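Putative regulatory protein SCO4313 (Streptomyces coelicolor, PDB 2OI8) probably acts as a TetR-family transcription regulator, a dimer of all-helical subunits expected to bind DNA through an N-terminal helix-turn-helix domain. Local coordinates at residues K22-A25 / W26-I29; I68-A71 / Y72-Q75; L101-P104 / Q105-F108; S178-S181 / R182-V186; G193-G197 / M198-S202. All blocks are in the same frame, centred on the assembly; numbering follows the deposited sequence.

Interaction 1. Residues K22-A25 / W26-I29; sequences KDHA and WEQI
Lys22 meets Trp26 one turn further along helix 14-32: its carbonyl O accepts from Trp26 N at 3.1 Å, and Trp26 CD1 also lies 3.1 Å from Lys22 O. The lysine side chain leads off the other way, and its NZ forms a salt bridge with Asp70 on helix 60-84. At Asp23 the backbone bond is weaker, Glu27 N standing 3.4 Å from Asp23 O, while Asp23 CA sits at the edge of the indole. His24 makes the side-chain hydrogen bond between the two segments, from ND1 to Glu27 OE1 at 2.8 Å. The bond is nearly straight (169°) and stays in the imidazole plane, but it reaches the syn side of OE1 from 34° outside the carboxylate plane. Both side chains leave beside their own backbone N and run in the same direction, the glutamate extended beyond CG. Ala25 closes the segment: its O accepts from Ile29 N at 2.9 Å, and its methyl group packs on Ile42 and Leu63 from helices 39-45 and 60-84, within the core of the predicted DNA-binding domain. Because ND1 donates to a carboxylate, the histidine ring has a defined orientation, and the negative charge would be expected to favour a protonated imidazole; Arg45, a long and weak ion-pair partner of OE1, would probably temper that effect.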
loop_
_atom_site.group_PDB
_atom_site.type_symbol
_atom_site.label_atom_id
_atom_site.label_comp_id
_atom_site.label_asym_id
_atom_site.label_seq_id
_atom_site.Cartn_x
_atom_site.Cartn_y
_atom_site.Cartn_z
ATOM N N LYS A 22 10.510 -17.038 -14.071
ATOM C CA LYS A 22 9.903 -15.824 -13.535
ATOM C C LYS A 22 8.395 -15.909 -13.573
ATOM O O LYS A 22 7.748 -15.592 -12.565
ATOM C CB LYS A 22 10.422 -14.575 -14.244
ATOM C CG LYS A 22 11.827 -14.230 -13.767
ATOM C CD LYS A 22 12.299 -12.862 -14.185
ATOM C CE LYS A 22 12.429 -12.768 -15.703
ATOM N NZ LYS A 22 13.230 -11.564 -16.024
ATOM N N ASP A 23 7.851 -16.365 -14.714
ATOM C CA ASP A 23 6.439 -16.719 -14.828
ATOM C C ASP A 23 5.942 -17.594 -13.683
ATOM O O ASP A 23 4.994 -17.215 -13.004
ATOM C CB ASP A 23 6.141 -17.422 -16.156
ATOM C CG ASP A 23 5.708 -16.460 -17.242
ATOM O OD1 ASP A 23 5.799 -15.234 -17.030
ATOM O OD2 ASP A 23 5.278 -16.929 -18.315
ATOM N N HIS A 24 6.563 -18.745 -13.436
ATOM C CA HIS A 24 6.080 -19.581 -12.329
ATOM C C HIS A 24 6.201 -18.900 -10.985
ATOM O O HIS A 24 5.392 -19.158 -10.091
ATOM C CB HIS A 24 6.749 -20.954 -12.301
ATOM C CG HIS A 24 6.488 -21.742 -13.539
ATOM N ND1 HIS A 24 5.217 -22.119 -13.917
ATOM C CD2 HIS A 24 7.317 -22.167 -14.521
ATOM C CE1 HIS A 24 5.279 -22.763 -15.068
ATOM N NE2 HIS A 24 6.541 -22.807 -15.455
ATOM N N ALA A 25 7.191 -18.021 -10.858
ATOM C CA ALA A 25 7.410 -17.266 -9.624
ATOM C C ALA A 25 6.212 -16.357 -9.326
ATOM O O ALA A 25 5.783 -16.262 -8.185
ATOM C CB ALA A 25 8.701 -16.467 -9.695
ATOM N N TRP A 26 5.648 -15.718 -10.346
ATOM C CA TRP A 26 4.432 -14.958 -10.128
ATOM C C TRP A 26 3.307 -15.864 -9.610
ATOM O O TRP A 26 2.639 -15.496 -8.637
ATOM C CB TRP A 26 4.026 -14.158 -11.371
ATOM C CG TRP A 26 5.000 -13.039 -11.661
ATOM C CD1 TRP A 26 5.969 -13.010 -12.644
ATOM C CD2 TRP A 26 5.127 -11.792 -10.944
ATOM N NE1 TRP A 26 6.674 -11.818 -12.584
ATOM C CE2 TRP A 26 6.180 -11.059 -11.556
ATOM C CE3 TRP A 26 4.444 -11.219 -9.856
ATOM C CZ2 TRP A 26 6.566 -9.799 -11.109
ATOM C CZ3 TRP A 26 4.835 -9.970 -9.417
ATOM C CH2 TRP A 26 5.881 -9.273 -10.045
ATOM N N GLU A 27 3.127 -17.048 -10.214
ATOM C CA GLU A 27 2.079 -18.000 -9.784
ATOM C C GLU A 27 2.181 -18.254 -8.279
ATOM O O GLU A 27 1.196 -18.067 -7.541
ATOM C CB GLU A 27 2.145 -19.337 -10.545
ATOM C CG GLU A 27 1.576 -19.313 -11.953
ATOM C CD GLU A 27 1.866 -20.610 -12.769
ATOM O OE1 GLU A 27 2.919 -21.292 -12.581
ATOM O OE2 GLU A 27 1.022 -20.938 -13.621
ATOM N N GLN A 28 3.379 -18.657 -7.832
ATOM C CA GLN A 28 3.660 -18.882 -6.403
ATOM C C GLN A 28 3.426 -17.645 -5.554
ATOM O O GLN A 28 2.979 -17.758 -4.413
ATOM C CB GLN A 28 5.092 -19.364 -6.177
ATOM C CG GLN A 28 5.354 -20.810 -6.526
ATOM C CD GLN A 28 6.678 -21.296 -5.974
ATOM O OE1 GLN A 28 7.413 -22.032 -6.635
ATOM N NE2 GLN A 28 6.991 -20.877 -4.753
ATOM N N ILE A 29 3.765 -16.473 -6.089
ATOM C CA ILE A 29 3.517 -15.213 -5.378
ATOM C C ILE A 29 2.004 -15.043 -5.278
ATOM O O ILE A 29 1.459 -14.904 -4.182
ATOM C CB ILE A 29 4.162 -13.985 -6.085
ATOM C CG1 ILE A 29 5.685 -14.108 -6.040
ATOM C CG2 ILE A 29 3.689 -12.653 -5.449
ATOM C CD1 ILE A 29 6.374 -12.825 -6.504
#

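Interaction 2. Residues I68-A71 / Y72-Q75; sequences IRDA and YRSQ
Ile68 lays its CG2 methyl beside the ring of Tyr72, 3.4 Å from CE2, the two side chains side by side and pointing the same way, one turn apart on helix 60-84. Beyond the ring, Tyr72 OH is hydrogen-bonded to Gln194 of the second subunit. On another side of the helix the guanidinium of Arg73 folds back through bends at chi2 and chi3. Its NH1 and NH2 both come within 3.5 Å of Arg69 CG, and Arg69 O lies over one of its faces. Arg73 NH2 forms a salt bridge with Asp70 OD1 at 3.5 Å, but the carboxylate and guanidinium planes stand 84° apart. Ser74 OG, held between backbone N and carbonyl carbon (chi1 53°), donates to Ala71 O at 2.9 Å; that oxygen also accepts from Gln75 N at 3.1 Å. The stronger partner of Asp70 is Lys22, through OD2. The near-perpendicular planes imply that the Arg73 pairing is chiefly electrostatic, without the directionality of a two-pronged bridge.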
loop_
_atom_site.group_PDB
_atom_site.type_symbol
_atom_site.label_atom_id
_atom_site.label_comp_id
_atom_site.label_asym_id
_atom_site.label_seq_id
_atom_site.Cartn_x
_atom_site.Cartn_y
_atom_site.Cartn_z
ATOM N N ILE A 68 11.440 -7.597 -8.940
ATOM C CA ILE A 68 11.360 -6.155 -8.600
ATOM C C ILE A 68 11.844 -5.225 -9.751
ATOM O O ILE A 68 11.151 -4.259 -10.098
ATOM C CB ILE A 68 12.019 -5.826 -7.215
ATOM C CG1 ILE A 68 11.174 -6.402 -6.084
ATOM C CG2 ILE A 68 12.122 -4.330 -6.977
ATOM C CD1 ILE A 68 11.879 -6.468 -4.768
ATOM N N ARG A 69 12.985 -5.549 -10.361
ATOM C CA ARG A 69 13.552 -4.808 -11.511
ATOM C C ARG A 69 12.593 -4.786 -12.710
ATOM O O ARG A 69 12.377 -3.725 -13.333
ATOM C CB ARG A 69 14.909 -5.424 -11.916
ATOM C CG ARG A 69 15.771 -4.619 -12.924
ATOM C CD ARG A 69 17.258 -5.157 -13.080
ATOM N NE ARG A 69 17.868 -5.522 -11.788
ATOM C CZ ARG A 69 19.127 -5.272 -11.416
ATOM N NH1 ARG A 69 19.966 -4.615 -12.220
ATOM N NH2 ARG A 69 19.546 -5.660 -10.211
ATOM N N ASP A 70 12.024 -5.958 -13.012
ATOM C CA ASP A 70 11.061 -6.133 -14.092
ATOM C C ASP A 70 9.837 -5.294 -13.839
ATOM O O ASP A 70 9.284 -4.708 -14.767
ATOM C CB ASP A 70 10.610 -7.599 -14.201
ATOM C CG ASP A 70 11.598 -8.476 -14.954
ATOM O OD1 ASP A 70 12.570 -7.954 -15.537
ATOM O OD2 ASP A 70 11.393 -9.706 -14.978
ATOM N N ALA A 71 9.415 -5.250 -12.575
ATOM C CA ALA A 71 8.214 -4.499 -12.185
ATOM C C ALA A 71 8.416 -3.000 -12.436
ATOM O O ALA A 71 7.603 -2.372 -13.126
ATOM C CB ALA A 71 7.811 -4.790 -10.715
ATOM N N TYR A 72 9.515 -2.453 -11.906
ATOM C CA TYR A 72 9.882 -1.044 -12.113
ATOM C C TYR A 72 9.993 -0.703 -13.581
ATOM O O TYR A 72 9.558 0.376 -13.999
ATOM C CB TYR A 72 11.204 -0.702 -11.423
ATOM C CG TYR A 72 11.055 -0.452 -9.944
ATOM C CD1 TYR A 72 10.227 0.570 -9.474
ATOM C CD2 TYR A 72 11.742 -1.226 -9.008
ATOM C CE1 TYR A 72 10.074 0.810 -8.117
ATOM C CE2 TYR A 72 11.606 -0.987 -7.634
ATOM C CZ TYR A 72 10.766 0.039 -7.202
ATOM O OH TYR A 72 10.609 0.302 -5.853
ATOM N N ARG A 73 10.540 -1.636 -14.361
ATOM C CA ARG A 73 10.808 -1.372 -15.769
ATOM C C ARG A 73 9.523 -1.214 -16.592
ATOM O O ARG A 73 9.450 -0.362 -17.487
ATOM C CB ARG A 73 11.742 -2.435 -16.333
ATOM C CG ARG A 73 11.954 -2.389 -17.847
ATOM C CD ARG A 73 13.382 -2.800 -18.228
ATOM N NE ARG A 73 13.770 -4.099 -17.667
ATOM C CZ ARG A 73 14.616 -4.267 -16.650
ATOM N NH1 ARG A 73 15.179 -3.217 -16.055
ATOM N NH2 ARG A 73 14.902 -5.492 -16.226
ATOM N N SER A 74 8.508 -2.012 -16.279
ATOM C CA SER A 74 7.239 -1.870 -16.960
ATOM C C SER A 74 6.467 -0.659 -16.440
ATOM O O SER A 74 5.689 -0.058 -17.176
ATOM C CB SER A 74 6.394 -3.134 -16.844
ATOM O OG SER A 74 6.273 -3.519 -15.489
ATOM N N GLN A 75 6.674 -0.281 -15.185
ATOM C CA GLN A 75 6.066 0.958 -14.720
ATOM C C GLN A 75 6.645 2.155 -15.503
ATOM O O GLN A 75 5.921 3.067 -15.919
ATOM C CB GLN A 75 6.242 1.140 -13.213
ATOM C CG GLN A 75 5.386 2.273 -12.678
ATOM C CD GLN A 75 5.751 2.678 -11.267
ATOM O OE1 GLN A 75 6.908 2.604 -10.869
ATOM N NE2 GLN A 75 4.758 3.124 -10.503
#

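Interaction 3. Residues L101-P104 / Q105-F108; sequences LDDP and QRYF
Asp103 meets Arg106 twice, capping its backbone N while its own side chain lies over one face of the same residue's guanidinium. As N-cap of helix 104-111, the aspartate accepts from Arg106 N through OD1 at 3.1 Å, and the donor approaches from above the carboxylate plane, 69° out of it. Asp103 CG is anti to the backbone N (chi1 -170°), which turns the carboxylate toward the first turn of the helix. The arginine bends at chi3 and brings its guanidinium back across the aspartate at about a right angle; Asp103 CB lies 3.5 Å from Arg106 NH2. Asp103 OD2 is 4.0 Å from Arg106 NE and well out of the guanidinium plane, so this long salt bridge involves charge alone. A second long bridge joins Asp102 OD2 to Arg106 NH2 at 3.7 Å. In the guanidinium plane, by contrast, a water accepts from Arg106 NE at 3.0 Å and donates to Asp103 O at 2.8 Å. That carbonyl also takes the backbone N-H of Tyr107. The carbonyl of Trp99, on the preceding helix, accepts from Arg106 NH2. The directional bonds of the guanidinium therefore go to a neutral water and a carbonyl, whereas two carboxylates supply charge from poorer angles; together they tie the end of helix 89-102 to the start of helix 104-111.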
loop_
_atom_site.group_PDB
_atom_site.type_symbol
_atom_site.label_atom_id
_atom_site.label_comp_id
_atom_site.label_asym_id
_atom_site.label_seq_id
_atom_site.Cartn_x
_atom_site.Cartn_y
_atom_site.Cartn_z
ATOM N N LEU A 101 -3.811 -1.307 -12.369
ATOM C CA LEU A 101 -4.954 -2.204 -12.402
ATOM C C LEU A 101 -4.691 -3.384 -13.319
ATOM O O LEU A 101 -5.324 -4.424 -13.194
ATOM C CB LEU A 101 -6.252 -1.468 -12.776
ATOM C CG LEU A 101 -6.697 -0.371 -11.799
ATOM C CD1 LEU A 101 -7.916 0.357 -12.326
ATOM C CD2 LEU A 101 -6.972 -0.909 -10.382
ATOM N N ASP A 102 -3.743 -3.245 -14.230
ATOM C CA ASP A 102 -3.510 -4.332 -15.179
ATOM C C ASP A 102 -2.923 -5.545 -14.461
ATOM O O ASP A 102 -3.116 -6.655 -14.904
ATOM C CB ASP A 102 -2.646 -3.893 -16.366
ATOM C CG ASP A 102 -2.328 -5.045 -17.325
ATOM O OD1 ASP A 102 -3.250 -5.694 -17.882
ATOM O OD2 ASP A 102 -1.127 -5.293 -17.533
ATOM N N ASP A 103 -2.234 -5.325 -13.340
ATOM C CA ASP A 103 -1.522 -6.405 -12.632
ATOM C C ASP A 103 -1.292 -6.040 -11.168
ATOM O O ASP A 103 -0.194 -5.603 -10.796
ATOM C CB ASP A 103 -0.191 -6.707 -13.322
ATOM C CG ASP A 103 0.476 -7.959 -12.794
ATOM O OD1 ASP A 103 0.134 -8.453 -11.702
ATOM O OD2 ASP A 103 1.374 -8.469 -13.469
ATOM N N PRO A 104 -2.319 -6.230 -10.322
ATOM C CA PRO A 104 -2.198 -5.853 -8.916
ATOM C C PRO A 104 -1.024 -6.515 -8.192
ATOM O O PRO A 104 -0.401 -5.877 -7.297
ATOM C CB PRO A 104 -3.525 -6.333 -8.308
ATOM C CG PRO A 104 -4.508 -6.286 -9.464
ATOM C CD PRO A 104 -3.642 -6.815 -10.608
ATOM N N GLN A 105 -0.713 -7.760 -8.562
ATOM C CA GLN A 105 0.354 -8.495 -7.899
ATOM C C GLN A 105 1.669 -7.810 -8.161
ATOM O O GLN A 105 2.494 -7.676 -7.250
ATOM C CB GLN A 105 0.425 -9.953 -8.353
ATOM C CG GLN A 105 -0.721 -10.791 -7.889
ATOM C CD GLN A 105 -0.944 -10.692 -6.389
ATOM O OE1 GLN A 105 -0.027 -10.908 -5.568
ATOM N NE2 GLN A 105 -2.172 -10.360 -6.015
ATOM N N ARG A 106 1.850 -7.348 -9.398
ATOM C CA ARG A 106 3.046 -6.604 -9.736
ATOM C C ARG A 106 3.108 -5.271 -8.966
ATOM O O ARG A 106 4.168 -4.893 -8.466
ATOM C CB ARG A 106 3.088 -6.381 -11.232
ATOM C CG ARG A 106 4.351 -5.752 -11.768
ATOM C CD ARG A 106 4.213 -5.542 -13.274
ATOM N NE ARG A 106 2.967 -4.842 -13.605
ATOM C CZ ARG A 106 2.500 -4.687 -14.841
ATOM N NH1 ARG A 106 3.177 -5.180 -15.870
ATOM N NH2 ARG A 106 1.364 -4.032 -15.056
ATOM N N TYR A 107 1.975 -4.578 -8.842
ATOM C CA TYR A 107 1.911 -3.318 -8.115
ATOM C C TYR A 107 2.395 -3.524 -6.677
ATOM O O TYR A 107 3.216 -2.747 -6.157
ATOM C CB TYR A 107 0.465 -2.760 -8.143
ATOM C CG TYR A 107 0.264 -1.460 -7.357
ATOM C CD1 TYR A 107 -0.094 -1.499 -6.008
ATOM C CD2 TYR A 107 0.422 -0.192 -7.973
ATOM C CE1 TYR A 107 -0.281 -0.310 -5.254
ATOM C CE2 TYR A 107 0.227 1.019 -7.231
ATOM C CZ TYR A 107 -0.111 0.938 -5.879
ATOM O OH TYR A 107 -0.306 2.081 -5.115
ATOM N N PHE A 108 1.905 -4.589 -6.051
ATOM C CA PHE A 108 2.161 -4.811 -4.640
ATOM C C PHE A 108 3.543 -5.330 -4.323
ATOM O O PHE A 108 4.020 -5.158 -3.212
ATOM C CB PHE A 108 1.117 -5.733 -4.043
ATOM C CG PHE A 108 -0.208 -5.054 -3.780
ATOM C CD1 PHE A 108 -0.263 -3.872 -3.029
ATOM C CD2 PHE A 108 -1.407 -5.618 -4.252
ATOM C CE1 PHE A 108 -1.520 -3.238 -2.760
ATOM C CE2 PHE A 108 -2.649 -5.017 -3.982
ATOM C CZ PHE A 108 -2.711 -3.824 -3.241
HETATM O O HOH W 1 0.989 -3.318 -11.974
#

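Interaction 4. Residues S178-S181 / R182-V186; sequences SFWS and RLHGV
The indole of Trp180 receives the edge of the His184 ring on one face in a T-shaped pair, planes at 74° and centroids 4.2 Å apart, the six-membered ring being the one met. His184 NE2 is the leading atom, 3.4 Å from Trp180 CH2. One turn of helix separates the two residues, and different chi1 wells bring them together: Trp180 reaches forward with CG anti to the backbone N (-160°), whereas His184 CG sits beside its own N. The Phe179 ring carries a single methyl on one face: Leu183 CD1 stands 3.6 Å from the ring centroid, 13° off the normal, a well-centred CH-pi contact. Over one guanidinium face of the extended Arg182 lies Ser178 CB. Ser178 OG and Arg182 NE both pair with Glu209 of the second subunit, by a hydrogen bond and a salt bridge respectively. The segment lies on helix 170-191 and is buried among its neighbours, its sides serving different ones. Phe179 and Leu183 pack on helices 89-102 and 202-213, Trp180 and His184 touch Gln75 of helix 60-84, His184 ND1 is hydrogen-bonded to Tyr107 OH of helix 104-111, and Arg182 meets its own counterpart in the second subunit.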
loop_
_atom_site.group_PDB
_atom_site.type_symbol
_atom_site.label_atom_id
_atom_site.label_comp_id
_atom_site.label_asym_id
_atom_site.label_seq_id
_atom_site.Cartn_x
_atom_site.Cartn_y
_atom_site.Cartn_z
ATOM N N SER A 178 3.789 14.871 -4.751
ATOM C CA SER A 178 2.339 14.909 -4.480
ATOM C C SER A 178 1.482 14.104 -5.453
ATOM O O SER A 178 0.491 13.478 -5.058
ATOM C CB SER A 178 1.829 16.348 -4.473
ATOM O OG SER A 178 2.019 16.936 -3.206
ATOM N N PHE A 179 1.843 14.157 -6.723
ATOM C CA PHE A 179 1.204 13.340 -7.743
ATOM C C PHE A 179 1.430 11.859 -7.391
ATOM O O PHE A 179 0.500 11.058 -7.335
ATOM C CB PHE A 179 1.818 13.749 -9.094
ATOM C CG PHE A 179 1.443 12.879 -10.264
ATOM C CD1 PHE A 179 2.100 11.677 -10.495
ATOM C CD2 PHE A 179 0.491 13.311 -11.185
ATOM C CE1 PHE A 179 1.778 10.895 -11.582
ATOM C CE2 PHE A 179 0.169 12.533 -12.288
ATOM C CZ PHE A 179 0.815 11.327 -12.488
ATOM N N TRP A 180 2.685 11.513 -7.143
ATOM C CA TRP A 180 3.070 10.157 -6.798
ATOM C C TRP A 180 2.256 9.640 -5.598
ATOM O O TRP A 180 1.631 8.582 -5.662
ATOM C CB TRP A 180 4.559 10.153 -6.469
ATOM C CG TRP A 180 5.234 8.838 -6.533
ATOM C CD1 TRP A 180 5.969 8.251 -5.548
ATOM C CD2 TRP A 180 5.266 7.948 -7.642
ATOM N NE1 TRP A 180 6.450 7.046 -5.971
ATOM C CE2 TRP A 180 6.032 6.829 -7.254
ATOM C CE3 TRP A 180 4.719 7.981 -8.931
ATOM C CZ2 TRP A 180 6.284 5.746 -8.116
ATOM C CZ3 TRP A 180 4.962 6.887 -9.795
ATOM C CH2 TRP A 180 5.737 5.791 -9.374
ATOM N N SER A 181 2.239 10.402 -4.513
ATOM C CA SER A 181 1.686 9.878 -3.281
ATOM C C SER A 181 0.182 9.923 -3.325
ATOM O O SER A 181 -0.454 8.967 -2.939
ATOM C CB SER A 181 2.215 10.649 -2.089
ATOM O OG SER A 181 1.741 11.970 -2.181
ATOM N N ARG A 182 -0.391 11.018 -3.802
ATOM C CA ARG A 182 -1.848 11.124 -3.920
ATOM C C ARG A 182 -2.518 10.006 -4.760
ATOM O O ARG A 182 -3.534 9.429 -4.337
ATOM C CB ARG A 182 -2.260 12.512 -4.433
ATOM C CG ARG A 182 -2.069 13.579 -3.393
ATOM C CD ARG A 182 -2.586 14.941 -3.809
ATOM N NE ARG A 182 -2.044 15.985 -2.930
ATOM C CZ ARG A 182 -2.226 17.298 -3.098
ATOM N NH1 ARG A 182 -2.945 17.760 -4.109
ATOM N NH2 ARG A 182 -1.683 18.156 -2.248
ATOM N N LEU A 183 -1.948 9.703 -5.925
ATOM C CA LEU A 183 -2.504 8.676 -6.829
ATOM C C LEU A 183 -2.261 7.219 -6.396
ATOM O O LEU A 183 -3.067 6.310 -6.695
ATOM C CB LEU A 183 -1.982 8.912 -8.256
ATOM C CG LEU A 183 -2.370 10.291 -8.806
ATOM C CD1 LEU A 183 -1.841 10.444 -10.196
ATOM C CD2 LEU A 183 -3.877 10.537 -8.776
ATOM N N HIS A 184 -1.133 6.998 -5.718
ATOM C CA HIS A 184 -0.857 5.709 -5.084
ATOM C C HIS A 184 -1.774 5.465 -3.900
ATOM O O HIS A 184 -2.173 4.324 -3.659
ATOM C CB HIS A 184 0.604 5.588 -4.697
ATOM C CG HIS A 184 1.488 5.282 -5.862
ATOM N ND1 HIS A 184 1.521 4.038 -6.458
ATOM C CD2 HIS A 184 2.349 6.061 -6.563
ATOM C CE1 HIS A 184 2.365 4.064 -7.478
ATOM N NE2 HIS A 184 2.890 5.276 -7.555
ATOM N N GLY A 185 -2.129 6.550 -3.200
ATOM C CA GLY A 185 -3.063 6.513 -2.078
ATOM C C GLY A 185 -4.351 5.903 -2.555
ATOM O O GLY A 185 -4.845 4.966 -1.951
ATOM N N VAL A 186 -4.885 6.393 -3.671
ATOM C CA VAL A 186 -6.120 5.791 -4.172
ATOM C C VAL A 186 -5.921 4.439 -4.874
ATOM O O VAL A 186 -6.687 3.526 -4.648
ATOM C CB VAL A 186 -7.037 6.782 -4.924
ATOM C CG1 VAL A 186 -6.405 8.139 -5.034
ATOM C CG2 VAL A 186 -7.506 6.229 -6.273
#

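Interaction 5. Residues G193-G197 / M198-S202; sequences GQFTG and MGFDS
Phe195 opens a type II beta turn (Phe195 to Met198) in the loop between helices 170-191 and 202-213, and three side chains gather round its ring. Phe200 CZ comes over one face, 3.6 Å from Phe195 CD1; the rings are oblique, planes at 57°. At the ring edge lies the selenium of Met198, a selenomethionine here, in a Met-aromatic contact 5.5 Å from the centroid and 84° off the normal. Ser202 CB approaches obliquely, 3.7 Å from Phe195 CD2. The turn brings Met198 back beside Phe195: Met198 N donates to Phe195 O at 3.1 Å, and Gly197 takes the positive phi (64°) that the third position of a type II turn requires. Just upstream, Gly193 ends the preceding helix in a Schellman motif; downstream, Asp201 is the N-cap of the next one, and Ser202 OG is hydrogen-bonded to Glu190. The loop also faces the second subunit: Asp201 N is hydrogen-bonded to His155 NE2 of the second subunit, and Met198 packs on Met132 of that subunit. Beyond the selenium, the extended side chain carries Met198 CE to 3.5 Å from Gln194 O.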
loop_
_atom_site.group_PDB
_atom_site.type_symbol
_atom_site.label_atom_id
_atom_site.label_comp_id
_atom_site.label_asym_id
_atom_site.label_seq_id
_atom_site.Cartn_x
_atom_site.Cartn_y
_atom_site.Cartn_z
ATOM N N GLY A 193 -8.475 -3.425 -1.437
ATOM C CA GLY A 193 -9.843 -3.817 -1.114
ATOM C C GLY A 193 -10.586 -2.884 -0.165
ATOM O O GLY A 193 -11.616 -3.277 0.401
ATOM N N GLN A 194 -10.105 -1.646 -0.018
ATOM C CA GLN A 194 -10.630 -0.737 1.022
ATOM C C GLN A 194 -11.861 0.092 0.659
ATOM O O GLN A 194 -12.414 0.764 1.527
ATOM C CB GLN A 194 -9.530 0.182 1.569
ATOM C CG GLN A 194 -8.372 -0.583 2.134
ATOM C CD GLN A 194 -8.787 -1.451 3.315
ATOM O OE1 GLN A 194 -9.335 -0.945 4.304
ATOM N NE2 GLN A 194 -8.514 -2.762 3.228
ATOM N N PHE A 195 -12.279 0.047 -0.600
ATOM C CA PHE A 195 -13.471 0.763 -1.057
ATOM C C PHE A 195 -14.574 -0.233 -1.452
ATOM O O PHE A 195 -15.624 0.149 -1.966
ATOM C CB PHE A 195 -13.136 1.686 -2.241
ATOM C CG PHE A 195 -12.092 2.755 -1.942
ATOM C CD1 PHE A 195 -12.154 3.526 -0.780
ATOM C CD2 PHE A 195 -11.073 3.013 -2.855
ATOM C CE1 PHE A 195 -11.195 4.527 -0.511
ATOM C CE2 PHE A 195 -10.111 4.019 -2.608
ATOM C CZ PHE A 195 -10.184 4.779 -1.427
ATOM N N THR A 196 -14.295 -1.519 -1.233
ATOM C CA THR A 196 -15.308 -2.580 -1.218
ATOM C C THR A 196 -16.362 -2.226 -0.175
ATOM O O THR A 196 -16.046 -1.866 0.961
ATOM C CB THR A 196 -14.675 -3.973 -0.861
ATOM O OG1 THR A 196 -13.940 -4.464 -1.987
ATOM C CG2 THR A 196 -15.742 -5.021 -0.472
ATOM N N GLY A 197 -17.619 -2.323 -0.564
ATOM C CA GLY A 197 -18.691 -1.993 0.350
ATOM C C GLY A 197 -18.679 -0.530 0.757
ATOM O O GLY A 197 -19.241 -0.175 1.780
HETATM N N MSE A 198 -18.033 0.327 -0.024
HETATM C CA MSE A 198 -18.255 1.751 0.155
HETATM C C MSE A 198 -19.094 2.335 -0.969
HETATM O O MSE A 198 -19.514 3.484 -0.890
HETATM C CB MSE A 198 -16.956 2.516 0.347
HETATM C CG MSE A 198 -16.455 2.495 1.778
HETATM SE SE MSE A 198 -15.033 3.814 2.120
HETATM C CE MSE A 198 -14.185 2.933 3.697
ATOM N N GLY A 199 -19.333 1.544 -2.013
ATOM C CA GLY A 199 -20.422 1.818 -2.962
ATOM C C GLY A 199 -20.328 3.060 -3.835
ATOM O O GLY A 199 -21.212 3.312 -4.653
ATOM N N PHE A 200 -19.279 3.852 -3.658
ATOM C CA PHE A 200 -18.994 4.921 -4.603
ATOM C C PHE A 200 -18.021 4.406 -5.666
ATOM O O PHE A 200 -17.546 3.266 -5.590
ATOM C CB PHE A 200 -18.476 6.187 -3.903
ATOM C CG PHE A 200 -17.104 6.045 -3.293
ATOM C CD1 PHE A 200 -15.955 6.251 -4.057
ATOM C CD2 PHE A 200 -16.957 5.740 -1.947
ATOM C CE1 PHE A 200 -14.691 6.125 -3.490
ATOM C CE2 PHE A 200 -15.695 5.618 -1.375
ATOM C CZ PHE A 200 -14.568 5.810 -2.143
ATOM N N ASP A 201 -17.742 5.255 -6.652
ATOM C CA ASP A 201 -16.938 4.886 -7.785
ATOM C C ASP A 201 -15.568 5.493 -7.593
ATOM O O ASP A 201 -15.324 6.658 -7.931
ATOM C CB ASP A 201 -17.598 5.391 -9.058
ATOM C CG ASP A 201 -16.915 4.911 -10.316
ATOM O OD1 ASP A 201 -15.891 4.207 -10.249
ATOM O OD2 ASP A 201 -17.413 5.258 -11.400
ATOM N N SER A 202 -14.673 4.681 -7.028
ATOM C CA SER A 202 -13.293 5.074 -6.741
ATOM C C SER A 202 -12.547 5.628 -7.964
ATOM O O SER A 202 -11.665 6.461 -7.805
ATOM C CB SER A 202 -12.518 3.898 -6.143
ATOM O OG SER A 202 -12.245 2.914 -7.129
#

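In the fold
The five interactions follow in series along an all-helical chain. Interaction 1 lies in the predicted DNA-binding domain, interactions 3, 4 and 5 in the C-terminal TetR-type domain. Interaction 2, on helix 60-84, bridges them: a salt bridge joins it to interaction 1, Arg106 of interaction 3 packs on its Ala71 and Ser74, and its Gln75 touches Trp180 of interaction 4. Interactions 1 and 3 also meet, Trp26 packing on Arg106. Centres of interactions 1 and 4 lie about 28 Å apart. Interactions 4 and 5 touch where Val186 O packs on Phe195 CE2, and both face the second subunit. This contact chain is consistent with the coupling between C-terminal and DNA-binding domains known in TetR-type regulators.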